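Local coordinates for competence/damage-inducible protein CinA (Agrobacterium tumefaciens, PDB 2A9S) that is of unknown function but belongs to the CinA competence/damage-inducible family, some of whose relatives are nicotinamide mononucleotide deamidases, at residues 16-21 against 51-56; 22-27 against 164-169; 28-33 against 37-42; 89-94 against 125-130; 102-107 against 156-161. All coordinates share one frame; numbering follows the deposited sequence. Where two conformers were deposited one is given.

Interaction 1: residues 16-21 against 51-56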
# COMPACT_ATOMS: atom_id res chain seq x y z
N ARG A 16 -11.92 4.51 -14.20
CA ARG A 16 -12.98 5.52 -14.10
C ARG A 16 -12.57 6.62 -13.10
O ARG A 16 -12.70 7.82 -13.37
CB ARG A 16 -14.33 4.90 -13.72
CG ARG A 16 -15.33 5.95 -13.27
CD ARG A 16 -16.76 5.53 -13.44
NE ARG A 16 -17.65 6.64 -13.07
CZ ARG A 16 -18.94 6.48 -12.78
NH1 ARG A 16 -19.48 5.27 -12.81
NH2 ARG A 16 -19.69 7.53 -12.45
N ILE A 17 -12.01 6.21 -11.97
CA ILE A 17 -11.59 7.16 -10.95
C ILE A 17 -10.48 8.09 -11.49
O ILE A 17 -10.56 9.31 -11.33
CB ILE A 17 -11.14 6.44 -9.67
CG1 ILE A 17 -12.38 5.78 -9.00
CG2 ILE A 17 -10.44 7.40 -8.72
CD1 ILE A 17 -12.00 4.66 -7.99
N ILE A 18 -9.46 7.51 -12.13
CA ILE A 18 -8.35 8.32 -12.64
C ILE A 18 -8.90 9.26 -13.73
O ILE A 18 -8.57 10.45 -13.74
CB ILE A 18 -7.19 7.44 -13.18
CG1 ILE A 18 -6.65 6.49 -12.09
CG2 ILE A 18 -6.07 8.30 -13.73
CD1 ILE A 18 -6.33 7.12 -10.76
N THR A 19 -9.77 8.72 -14.58
CA THR A 19 -10.30 9.49 -15.70
C THR A 19 -11.16 10.68 -15.21
O THR A 19 -11.03 11.79 -15.72
CB THR A 19 -11.07 8.58 -16.67
OG1 THR A 19 -10.19 7.51 -17.10
CG2 THR A 19 -11.50 9.37 -17.88
N ASP A 20 -12.00 10.43 -14.22
CA ASP A 20 -12.91 11.45 -13.66
C ASP A 20 -12.17 12.48 -12.81
O ASP A 20 -12.42 13.69 -12.92
CB ASP A 20 -14.02 10.78 -12.83
CG ASP A 20 -15.19 10.29 -13.68
OD1 ASP A 20 -15.31 10.64 -14.89
OD2 ASP A 20 -16.03 9.55 -13.12
N PHE A 21 -11.27 12.00 -11.94
CA PHE A 21 -10.69 12.88 -10.94
C PHE A 21 -9.66 13.81 -11.58
O PHE A 21 -9.43 14.92 -11.10
CB PHE A 21 -10.05 12.08 -9.81
CG PHE A 21 -11.04 11.47 -8.84
CD1 PHE A 21 -12.35 11.21 -9.22
CD2 PHE A 21 -10.64 11.13 -7.56
CE1 PHE A 21 -13.25 10.63 -8.32
CE2 PHE A 21 -11.54 10.55 -6.66
CZ PHE A 21 -12.83 10.30 -7.04
N ALA A 51 -1.38 11.63 -11.18
CA ALA A 51 -2.07 12.91 -11.04
C ALA A 51 -3.08 12.90 -9.90
O ALA A 51 -3.48 13.97 -9.41
CB ALA A 51 -2.80 13.26 -12.34
N VAL A 52 -3.49 11.69 -9.49
CA VAL A 52 -4.67 11.52 -8.63
C VAL A 52 -4.32 10.89 -7.28
O VAL A 52 -4.89 11.24 -6.27
CB VAL A 52 -5.75 10.65 -9.35
CG1 VAL A 52 -6.92 10.25 -8.39
CG2 VAL A 52 -6.28 11.36 -10.60
N VAL A 53 -3.39 9.94 -7.28
CA VAL A 53 -3.12 9.21 -6.05
C VAL A 53 -2.07 9.98 -5.23
O VAL A 53 -0.93 10.15 -5.65
CB VAL A 53 -2.70 7.75 -6.32
CG1 VAL A 53 -2.45 7.05 -5.00
CG2 VAL A 53 -3.77 7.00 -7.08
N ASP A 54 -2.47 10.45 -4.06
CA ASP A 54 -1.59 11.28 -3.26
C ASP A 54 -0.68 10.42 -2.41
O ASP A 54 0.54 10.46 -2.60
CB ASP A 54 -2.39 12.26 -2.43
CG ASP A 54 -1.50 13.21 -1.62
OD1 ASP A 54 -0.70 13.93 -2.26
OD2 ASP A 54 -1.63 13.22 -0.37
N ARG A 55 -1.26 9.64 -1.51
CA ARG A 55 -0.45 8.72 -0.70
C ARG A 55 -1.32 7.62 -0.16
O ARG A 55 -2.55 7.68 -0.22
CB ARG A 55 0.25 9.46 0.45
CG ARG A 55 -0.72 10.05 1.47
CD ARG A 55 -0.03 11.05 2.40
NE ARG A 55 0.41 12.23 1.68
CZ ARG A 55 1.24 13.15 2.18
NH1 ARG A 55 1.73 13.06 3.43
NH2 ARG A 55 1.57 14.16 1.42
N GLY A 56 -0.68 6.61 0.41
CA GLY A 56 -1.38 5.47 0.94
C GLY A 56 -0.75 5.04 2.24
O GLY A 56 0.50 5.12 2.37
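V52 meets helix 8-24 with both of its methyl branches and its CB, resting against I18 and F21 just before strand 53-59 begins. CG1 sits anti to the backbone N (chi1 171°), where it comes within 3.9 Å of F21 CB and equally near F21 CD2, coming at the ring obliquely. V52 CG2, the other branch, also reaches F21 CB, at 3.9 Å, so the fork of the valine closes on the root of the phenylalanine at about a right angle. F21 is steadied from its own helix, since I17 CG2 stands 3.8 Å above the plane over the ring centre. V52 CB takes the methyl of the isoleucine: I18 CD1 lies 3.8 Å away. Next comes V53, whose CG2 touches the same I18 CD1 only loosely, at 4.5 Å. No hydrogen bond crosses between the segments; the side-chain contact is apolar and buried. Further on, D54 OD2 and R55 NE form a salt bridge of 3.1 Å, and the R55 guanidinium forms salt bridges, through NH1 and NH2, with D67 and D63 of the second subunit. This is helix-on-sheet packing at the start of strand 53-59, outermost within this chain and continued by an antiparallel strand of the second subunit that pairs with G56. L43 of helix 38-43 touches both I17 and V53, and the F21 ring meets that of F102 on strand 102-108.

Interaction 2: residues 22-27 against 164-169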
# COMPACT_ATOMS: atom_id res chain seq x y z
N THR A 22 -9.04 13.36 -12.67
CA THR A 22 -7.96 14.19 -13.27
C THR A 22 -8.49 15.59 -13.70
O THR A 22 -7.94 16.61 -13.27
CB THR A 22 -7.19 13.47 -14.40
OG1 THR A 22 -6.50 12.30 -13.88
CG2 THR A 22 -6.17 14.43 -15.02
N PRO A 23 -9.53 15.65 -14.58
CA PRO A 23 -10.02 16.99 -14.98
C PRO A 23 -10.69 17.79 -13.86
O PRO A 23 -10.77 19.02 -13.95
CB PRO A 23 -11.04 16.69 -16.09
CG PRO A 23 -11.51 15.28 -15.81
CD PRO A 23 -10.23 14.58 -15.31
N LEU A 24 -11.15 17.09 -12.83
CA LEU A 24 -11.68 17.73 -11.64
C LEU A 24 -10.60 18.24 -10.67
O LEU A 24 -10.90 18.99 -9.73
CB LEU A 24 -12.67 16.78 -10.94
CG LEU A 24 -14.01 16.49 -11.66
CD1 LEU A 24 -14.77 15.33 -11.00
CD2 LEU A 24 -14.86 17.75 -11.66
N GLY A 25 -9.34 17.85 -10.90
CA GLY A 25 -8.21 18.26 -10.05
C GLY A 25 -8.29 17.64 -8.67
O GLY A 25 -7.84 18.22 -7.68
N LEU A 26 -8.86 16.44 -8.59
CA LEU A 26 -9.05 15.80 -7.29
C LEU A 26 -8.03 14.69 -7.04
O LEU A 26 -7.59 14.00 -7.98
CB LEU A 26 -10.46 15.21 -7.18
CG LEU A 26 -11.62 16.18 -7.47
CD1 LEU A 26 -12.91 15.40 -7.64
CD2 LEU A 26 -11.73 17.32 -6.42
N MET A 27 -7.69 14.49 -5.77
CA MET A 27 -6.74 13.47 -5.39
C MET A 27 -7.32 12.60 -4.28
O MET A 27 -8.25 13.02 -3.56
CB MET A 27 -5.40 14.06 -4.94
CG MET A 27 -4.65 14.85 -6.05
SD MET A 27 -2.97 15.33 -5.57
CE MET A 27 -2.14 13.81 -6.03
N ALA A 164 -18.79 7.04 -5.76
CA ALA A 164 -20.02 7.55 -5.15
C ALA A 164 -19.80 8.83 -4.36
O ALA A 164 -20.61 9.78 -4.44
CB ALA A 164 -20.67 6.49 -4.27
N LEU A 165 -18.70 8.87 -3.59
CA LEU A 165 -18.35 10.04 -2.79
C LEU A 165 -18.09 11.24 -3.69
O LEU A 165 -18.53 12.34 -3.36
CB LEU A 165 -17.14 9.78 -1.89
CG LEU A 165 -16.71 10.89 -0.92
CD1 LEU A 165 -17.68 11.02 0.25
CD2 LEU A 165 -15.30 10.59 -0.39
N ASN A 166 -17.43 11.02 -4.83
CA ASN A 166 -17.26 12.11 -5.81
C ASN A 166 -18.56 12.62 -6.44
O ASN A 166 -18.75 13.83 -6.60
CB ASN A 166 -16.31 11.71 -6.92
CG ASN A 166 -16.05 12.88 -7.89
OD1 ASN A 166 -15.85 14.02 -7.47
ND2 ASN A 166 -16.06 12.59 -9.18
N GLN A 167 -19.44 11.69 -6.82
CA GLN A 167 -20.77 12.02 -7.37
C GLN A 167 -21.51 12.96 -6.44
O GLN A 167 -22.10 13.95 -6.88
CB GLN A 167 -21.60 10.75 -7.58
CG GLN A 167 -21.13 9.87 -8.70
CD GLN A 167 -21.98 8.60 -8.85
OE1 GLN A 167 -22.69 8.17 -7.91
NE2 GLN A 167 -21.92 7.99 -10.04
N ALA A 168 -21.43 12.65 -5.15
CA ALA A 168 -22.04 13.45 -4.09
C ALA A 168 -21.37 14.82 -3.82
O ALA A 168 -21.70 15.48 -2.84
CB ALA A 168 -22.09 12.62 -2.80
N GLY A 169 -20.44 15.25 -4.66
CA GLY A 169 -19.73 16.52 -4.43
C GLY A 169 -19.70 17.45 -5.63
O GLY A 169 -19.82 17.00 -6.78
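The side-chain amide of N166 lies against two leucine methyls, L24 CD1 and L26 CD1, and those van der Waals touches make up the whole contact. L24 and N166 reach toward each other from opposite directions, L24 CD1 3.5 Å from N166 ND2. L26 crosses the amide at a slant and brings its own CD1 to 3.3 Å from N166 OD1, a close approach of carbon to oxygen. Because N166 CG is anti to the backbone N (chi1 -176°), the amide reaches out from helix 147-167 toward the turn that carries the leucines. No hydrogen bond links the two segments, so the polar head of N166 meets mainly hydrocarbon here, at a place near the surface.

Backbone hydrogen bonds shape both sides. Helix 8-24 ends in a Schellman motif: G25, with positive phi, donates its N to T22 O at 3.0 Å, and L26 N probably bonds back to F21 O at the same length. On the other side the last turn of helix 147-167 is finished by G169 N bonding to N166 O at 2.9 Å.

The two helix ends meet beside the start of strand 102-108. F21 of helix 8-24 and F102 of that strand each touch both L26 and N166, while M27 leads on toward strand 28-32, its N bonded to N101 OD1.

Interaction 3: residues 28-33 against 37-42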
# COMPACT_ATOMS: atom_id res chain seq x y z
N VAL A 28 -6.75 11.40 -4.16
CA VAL A 28 -7.24 10.40 -3.22
C VAL A 28 -6.10 9.89 -2.34
O VAL A 28 -4.94 9.83 -2.78
CB VAL A 28 -7.90 9.19 -3.97
CG1 VAL A 28 -6.92 8.54 -4.93
CG2 VAL A 28 -8.48 8.17 -2.96
N SER A 29 -6.44 9.52 -1.12
CA SER A 29 -5.51 8.78 -0.28
C SER A 29 -6.22 7.55 0.23
O SER A 29 -7.44 7.52 0.30
CB SER A 29 -4.99 9.63 0.88
OG SER A 29 -6.03 10.01 1.75
N THR A 30 -5.44 6.53 0.57
CA THR A 30 -6.03 5.27 0.96
C THR A 30 -5.46 4.89 2.30
O THR A 30 -4.29 5.20 2.59
CB THR A 30 -5.70 4.15 -0.10
OG1 THR A 30 -4.29 3.94 -0.15
CG2 THR A 30 -6.13 4.61 -1.52
N ALA A 31 -6.26 4.19 3.10
CA ALA A 31 -5.82 3.69 4.39
C ALA A 31 -6.27 2.24 4.45
O ALA A 31 -7.47 2.00 4.45
CB ALA A 31 -6.48 4.47 5.50
N GLU A 32 -5.33 1.30 4.55
CA GLU A 32 -5.69 -0.09 4.29
C GLU A 32 -5.23 -1.00 5.41
O GLU A 32 -4.06 -1.01 5.78
CB GLU A 32 -5.08 -0.57 2.97
CG GLU A 32 -5.42 0.35 1.79
CD GLU A 32 -4.95 -0.18 0.49
OE1 GLU A 32 -5.19 -1.38 0.24
OE2 GLU A 32 -4.36 0.63 -0.27
N SER A 33 -6.14 -1.80 5.91
CA SER A 33 -5.76 -2.82 6.84
C SER A 33 -5.77 -4.14 6.02
O SER A 33 -4.70 -4.56 5.45
CB SER A 33 -6.70 -2.73 8.06
OG SER A 33 -6.28 -3.54 9.16
N GLY A 37 -2.63 -2.88 0.85
CA GLY A 37 -2.02 -2.05 -0.19
C GLY A 37 -2.63 -2.25 -1.58
O GLY A 37 -2.28 -1.51 -2.50
N LEU A 38 -3.49 -3.26 -1.74
CA LEU A 38 -4.08 -3.56 -3.06
C LEU A 38 -5.03 -2.48 -3.57
O LEU A 38 -5.27 -2.43 -4.77
CB LEU A 38 -4.80 -4.91 -3.07
CG LEU A 38 -3.92 -6.12 -2.77
CD1 LEU A 38 -4.75 -7.43 -2.81
CD2 LEU A 38 -2.74 -6.15 -3.77
N ILE A 39 -5.58 -1.64 -2.67
CA ILE A 39 -6.44 -0.57 -3.19
C ILE A 39 -5.58 0.47 -3.92
O ILE A 39 -5.87 0.82 -5.09
CB ILE A 39 -7.31 0.12 -2.09
CG1 ILE A 39 -8.24 -0.90 -1.39
CG2 ILE A 39 -8.13 1.28 -2.74
CD1 ILE A 39 -9.03 -0.29 -0.28
N ALA A 40 -4.54 0.98 -3.23
CA ALA A 40 -3.54 1.83 -3.90
C ALA A 40 -2.95 1.09 -5.11
O ALA A 40 -2.74 1.72 -6.16
CB ALA A 40 -2.45 2.27 -2.94
N GLY A 41 -2.72 -0.22 -4.97
CA GLY A 41 -2.16 -1.04 -6.06
C GLY A 41 -3.05 -0.98 -7.30
O GLY A 41 -2.59 -0.72 -8.42
N ALA A 42 -4.34 -1.20 -7.10
CA ALA A 42 -5.31 -1.16 -8.18
C ALA A 42 -5.38 0.21 -8.85
O ALA A 42 -5.34 0.30 -10.06
CB ALA A 42 -6.68 -1.64 -7.72
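Strand 28-32 and the short helix 38-42 run nearly antiparallel, their axes 8.5 Å apart at the closest with 149° between their directions, and E32 bridges them by gripping the first turn of the helix. The chain of E32 leaves with CG anti to its carbonyl carbon and stays extended beyond it, which carries the carboxylate to the N-terminal end of the helix. There each oxygen accepts its own backbone N-H: I39 N bonds to E32 OE1 at 2.9 Å, and A40 N bonds to E32 OE2 at 3.0 Å, almost straight at 171°. Both donors come to the syn side of their oxygen, 29° out of the carboxylate plane. With two neighbouring amides holding its two oxygens, the group has little freedom to rotate.

E32 OE1 is shared further: its strongest polar partner is T35 OG1 in the connecting turn, and G37 N, at the N-cap position, adds a weak bond of 3.0 Å. E32 OE2 receives a weak bond of 3.3 Å from T30 OG1, two residues back on the same strand. The I39 side chain passes obliquely over the carboxylate, its CG1 3.5 Å from E32 OE1. T30 completes the contact, its OG1 3.7 Å from A40 CB and its CG2 4.1 Å from I39 CG2.

The contact joins the first strand and the helix of a beta-alpha-beta unit, the helix leading on to strand 53-59. Strand 28-32 lies between that strand and 102-108, while A40 packs on Y60 of the second subunit.

Interaction 4: residues 89-94 against 125-130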
# COMPACT_ATOMS: atom_id res chain seq x y z
N GLN A 89 -12.47 6.65 11.74
CA GLN A 89 -11.26 7.33 12.21
C GLN A 89 -10.07 7.19 11.25
O GLN A 89 -9.33 8.15 11.02
CB GLN A 89 -10.87 6.89 13.61
CG GLN A 89 -11.88 7.42 14.62
CD GLN A 89 -11.44 7.22 16.04
OE1 GLN A 89 -10.51 6.47 16.32
NE2 GLN A 89 -12.14 7.87 16.96
N MET A 90 -9.91 6.00 10.69
CA MET A 90 -8.92 5.78 9.64
C MET A 90 -9.13 6.74 8.44
O MET A 90 -8.17 7.35 7.94
CB MET A 90 -8.96 4.32 9.15
CG MET A 90 -8.39 3.27 10.13
SD MET A 90 -8.60 1.52 9.60
CE MET A 90 -7.50 1.45 8.18
N ALA A 91 -10.37 6.88 8.00
CA ALA A 91 -10.69 7.69 6.82
C ALA A 91 -10.36 9.17 7.12
O ALA A 91 -9.73 9.87 6.32
CB ALA A 91 -12.18 7.52 6.43
N HIS A 92 -10.76 9.60 8.32
CA HIS A 92 -10.49 10.95 8.77
C HIS A 92 -8.98 11.20 8.87
O HIS A 92 -8.48 12.23 8.36
CB HIS A 92 -11.15 11.18 10.13
CG HIS A 92 -10.94 12.56 10.66
ND1 HIS A 92 -10.00 12.85 11.62
CD2 HIS A 92 -11.53 13.74 10.33
CE1 HIS A 92 -10.04 14.15 11.88
NE2 HIS A 92 -10.95 14.71 11.11
N GLY A 93 -8.26 10.28 9.52
CA GLY A 93 -6.79 10.36 9.59
C GLY A 93 -6.09 10.40 8.24
O GLY A 93 -5.16 11.21 8.03
N ALA A 94 -6.52 9.55 7.31
CA ALA A 94 -5.85 9.46 6.01
C ALA A 94 -6.09 10.72 5.20
O ALA A 94 -5.26 11.11 4.37
CB ALA A 94 -6.31 8.24 5.22
N HIS A 125 -15.44 -3.37 7.10
CA HIS A 125 -16.00 -2.03 7.26
C HIS A 125 -15.23 -1.09 6.32
O HIS A 125 -14.00 -1.08 6.34
CB HIS A 125 -15.88 -1.56 8.70
CG HIS A 125 -16.90 -2.19 9.61
ND1 HIS A 125 -18.21 -1.75 9.68
CD2 HIS A 125 -16.82 -3.27 10.43
CE1 HIS A 125 -18.88 -2.51 10.52
NE2 HIS A 125 -18.06 -3.43 11.00
N LEU A 126 -15.97 -0.34 5.49
CA LEU A 126 -15.36 0.60 4.56
C LEU A 126 -15.93 1.98 4.84
O LEU A 126 -17.15 2.13 5.11
CB LEU A 126 -15.62 0.22 3.09
CG LEU A 126 -15.18 -1.15 2.58
CD1 LEU A 126 -16.30 -2.19 2.80
CD2 LEU A 126 -14.81 -1.07 1.12
N ALA A 127 -15.07 2.99 4.74
CA ALA A 127 -15.51 4.38 4.96
C ALA A 127 -14.77 5.25 3.96
O ALA A 127 -13.57 5.07 3.73
CB ALA A 127 -15.24 4.83 6.38
N THR A 128 -15.49 6.21 3.39
CA THR A 128 -14.85 7.25 2.58
C THR A 128 -15.21 8.62 3.15
O THR A 128 -16.36 8.84 3.57
CB THR A 128 -15.26 7.17 1.10
OG1 THR A 128 -16.69 7.24 1.00
CG2 THR A 128 -14.78 5.88 0.47
N LYS A 129 -14.24 9.54 3.17
CA LYS A 129 -14.51 10.90 3.67
C LYS A 129 -14.01 11.98 2.71
O LYS A 129 -13.03 11.78 2.00
CB LYS A 129 -13.94 11.08 5.07
CG LYS A 129 -14.33 12.40 5.74
CD LYS A 129 -13.91 12.45 7.18
CE LYS A 129 -14.38 13.77 7.78
NZ LYS A 129 -14.24 13.76 9.26
N ALA A 130 -14.74 13.10 2.64
CA ALA A 130 -14.37 14.25 1.81
C ALA A 130 -14.07 15.44 2.73
O ALA A 130 -14.52 15.47 3.87
CB ALA A 130 -15.48 14.62 0.88
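K129 runs up beside A91 and H92, and its chain can be followed atom by atom from strand 123-130 to the outer edge of helix 84-96. At the root, K129 CB sits 4.2 Å from A91 CB. With CG anti to the backbone N (chi1 -173°) and the chain extended beyond it, the side chain runs alongside H92. K129 CD passes 4.1 Å from H92 CA. K129 CE then lies in the plane of the imidazole, at its edge, 3.8 Å from H92 CD2. The tip, K129 NZ, is modelled at the same edge, only 2.9 Å from H92 CD2; that is too short for a carbon–nitrogen touch, and the exact placing of ring and amine is doubtful. The two side chains point the same way.

Deeper in, A91 CB faces the strand and packs 4.1 Å from A127 CB and 3.9 Å from A127 O. Small residues on both sides let the helix come close: its axis approaches that of the strand to 7.4 Å, with 35° between their directions. The helix covers the face of the mixed sheet to which A127 and K129 belong, and M90 extends the packing to A105 on strand 102-108.

Chemically, then, the inner half is alanine on alanine, while the outer half uses the methylenes of K129 as an apolar rod beside H92. With no hydrogen bond between the segments and the tip geometry uncertain, the contact rests on close packing of aliphatic carbon.

Interaction 5: residues 102-107 against 156-161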
# COMPACT_ATOMS: atom_id res chain seq x y z
N PHE A 102 -10.23 13.28 -1.09
CA PHE A 102 -11.03 12.14 -0.58
C PHE A 102 -10.10 11.10 0.02
O PHE A 102 -8.98 10.92 -0.47
CB PHE A 102 -11.80 11.44 -1.71
CG PHE A 102 -12.68 12.35 -2.55
CD1 PHE A 102 -13.65 13.15 -1.97
CD2 PHE A 102 -12.52 12.39 -3.93
CE1 PHE A 102 -14.46 14.00 -2.75
CE2 PHE A 102 -13.30 13.22 -4.72
CZ PHE A 102 -14.28 14.03 -4.14
N ALA A 103 -10.55 10.40 1.07
CA ALA A 103 -9.80 9.23 1.56
C ALA A 103 -10.76 8.06 1.63
O ALA A 103 -11.98 8.23 1.86
CB ALA A 103 -9.16 9.49 2.91
N VAL A 104 -10.24 6.87 1.36
CA VAL A 104 -11.01 5.65 1.57
C VAL A 104 -10.23 4.79 2.55
O VAL A 104 -9.00 4.63 2.40
CB VAL A 104 -11.31 4.88 0.24
CG1 VAL A 104 -10.01 4.54 -0.54
CG2 VAL A 104 -12.25 3.63 0.51
N ALA A 105 -10.94 4.20 3.52
CA ALA A 105 -10.35 3.38 4.57
C ALA A 105 -11.08 2.04 4.66
O ALA A 105 -12.30 2.00 4.55
CB ALA A 105 -10.46 4.11 5.92
N VAL A 106 -10.33 0.96 4.84
CA VAL A 106 -10.95 -0.37 4.97
C VAL A 106 -10.33 -1.12 6.14
O VAL A 106 -9.08 -1.06 6.34
CB VAL A 106 -10.87 -1.22 3.65
CG1 VAL A 106 -11.53 -0.48 2.48
CG2 VAL A 106 -9.42 -1.63 3.29
N THR A 107 -11.18 -1.81 6.92
CA THR A 107 -10.69 -2.64 8.00
C THR A 107 -11.60 -3.88 8.05
O THR A 107 -12.84 -3.74 8.10
CB THR A 107 -10.65 -1.92 9.39
OG1 THR A 107 -10.19 -2.85 10.38
CG2 THR A 107 -12.00 -1.36 9.81
N ARG A 156 -12.88 -3.81 -4.88
CA ARG A 156 -14.03 -3.42 -5.69
C ARG A 156 -14.95 -2.42 -4.95
O ARG A 156 -15.25 -1.31 -5.43
CB ARG A 156 -14.81 -4.66 -6.13
CG ARG A 156 -16.06 -4.26 -6.97
CD ARG A 156 -16.84 -5.47 -7.44
NE ARG A 156 -16.04 -6.30 -8.32
CZ ARG A 156 -15.57 -7.50 -7.99
NH1 ARG A 156 -15.88 -8.02 -6.80
NH2 ARG A 156 -14.81 -8.19 -8.85
N THR A 157 -15.41 -2.80 -3.77
CA THR A 157 -16.34 -1.93 -3.03
C THR A 157 -15.70 -0.58 -2.71
O THR A 157 -16.37 0.45 -2.80
CB THR A 157 -16.83 -2.62 -1.75
OG1 THR A 157 -17.35 -3.93 -2.08
CG2 THR A 157 -17.90 -1.77 -1.04
N ALA A 158 -14.42 -0.58 -2.32
CA ALA A 158 -13.66 0.64 -2.00
C ALA A 158 -13.69 1.61 -3.20
O ALA A 158 -13.96 2.82 -3.05
CB ALA A 158 -12.24 0.26 -1.65
N LEU A 159 -13.46 1.06 -4.39
CA LEU A 159 -13.44 1.87 -5.62
C LEU A 159 -14.83 2.40 -5.97
O LEU A 159 -14.97 3.58 -6.31
CB LEU A 159 -12.80 1.09 -6.78
CG LEU A 159 -11.32 0.66 -6.53
CD1 LEU A 159 -10.80 -0.01 -7.78
CD2 LEU A 159 -10.38 1.82 -6.10
N GLU A 160 -15.85 1.55 -5.81
CA GLU A 160 -17.26 1.96 -5.97
C GLU A 160 -17.61 3.14 -5.08
O GLU A 160 -18.23 4.12 -5.53
CB GLU A 160 -18.19 0.77 -5.68
CG GLU A 160 -18.11 -0.30 -6.77
CD GLU A 160 -18.85 -1.59 -6.39
OE1 GLU A 160 -19.24 -1.75 -5.21
OE2 GLU A 160 -19.04 -2.44 -7.29
N MET A 161 -17.17 3.09 -3.83
CA MET A 161 -17.41 4.15 -2.87
C MET A 161 -16.70 5.47 -3.18
O MET A 161 -17.30 6.54 -2.99
CB MET A 161 -17.07 3.70 -1.45
CG MET A 161 -18.01 2.61 -0.94
SD MET A 161 -17.43 1.89 0.62
CE MET A 161 -17.54 3.29 1.75
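V104 and V106, neighbours on one face of strand 102-108, both meet A158 of helix 147-167, a strand-to-helix contact at the heart of an alpha/beta/alpha sandwich. In the first shell, A158 CB points at the strand and lies 4.0 Å from V104 CG2 and 4.3 Å from V106 CG1, slightly looser. V104 turns CG2 anti to its backbone N, with CG1 held in the crowded position between N and carbonyl carbon (chi1 56°), and so presents CG2 to the helix. The alanine, with a single methyl, lets the helix backbone come near: the CA atoms of V104 and A158 are 6.7 Å apart. The side-chain touches are apolar and buried, and no hydrogen bond passes between the segments.

One shell out, I39 of helix 38-43 touches both V106 and A158, while T128 of the adjoining strand flanks V104. The valines are held in place by the sheet itself, for strand 102-108 is hydrogen-bonded to strand 28-32 on one side and to 123-130 on the other; V104, for one, has backbone bonds to S29 and A31. On the helix, T157 OG1 is hydrogen-bonded to Y142 OH and R156 NE forms a salt bridge with D9 OD2. Besides the methyl, V104 CG2 also reaches the helix backbone, standing 4.0 Å from A158 O.

How the interactions relate
All five contacts involve one mixed sheet or the helices beside it. Interactions 3 and 5 have centres about 8 Å apart on the same face, on neighbouring strands; interaction 4, also about 8 Å from interaction 5, lies on the opposite face. Interactions 4 and 5 are joined by sheet bonding, with A127 O and A105 N probably hydrogen-bonded at 2.8 Å. Interactions 1 and 2 use successive parts of helix 8-24, their centres about 9 Å apart. Interaction 2 also reaches the strand of interaction 4, some 16 Å away between centres, through L165 CD2, which packs 3.5 Å from K129 O. Interactions 1 and 3 both touch the second subunit.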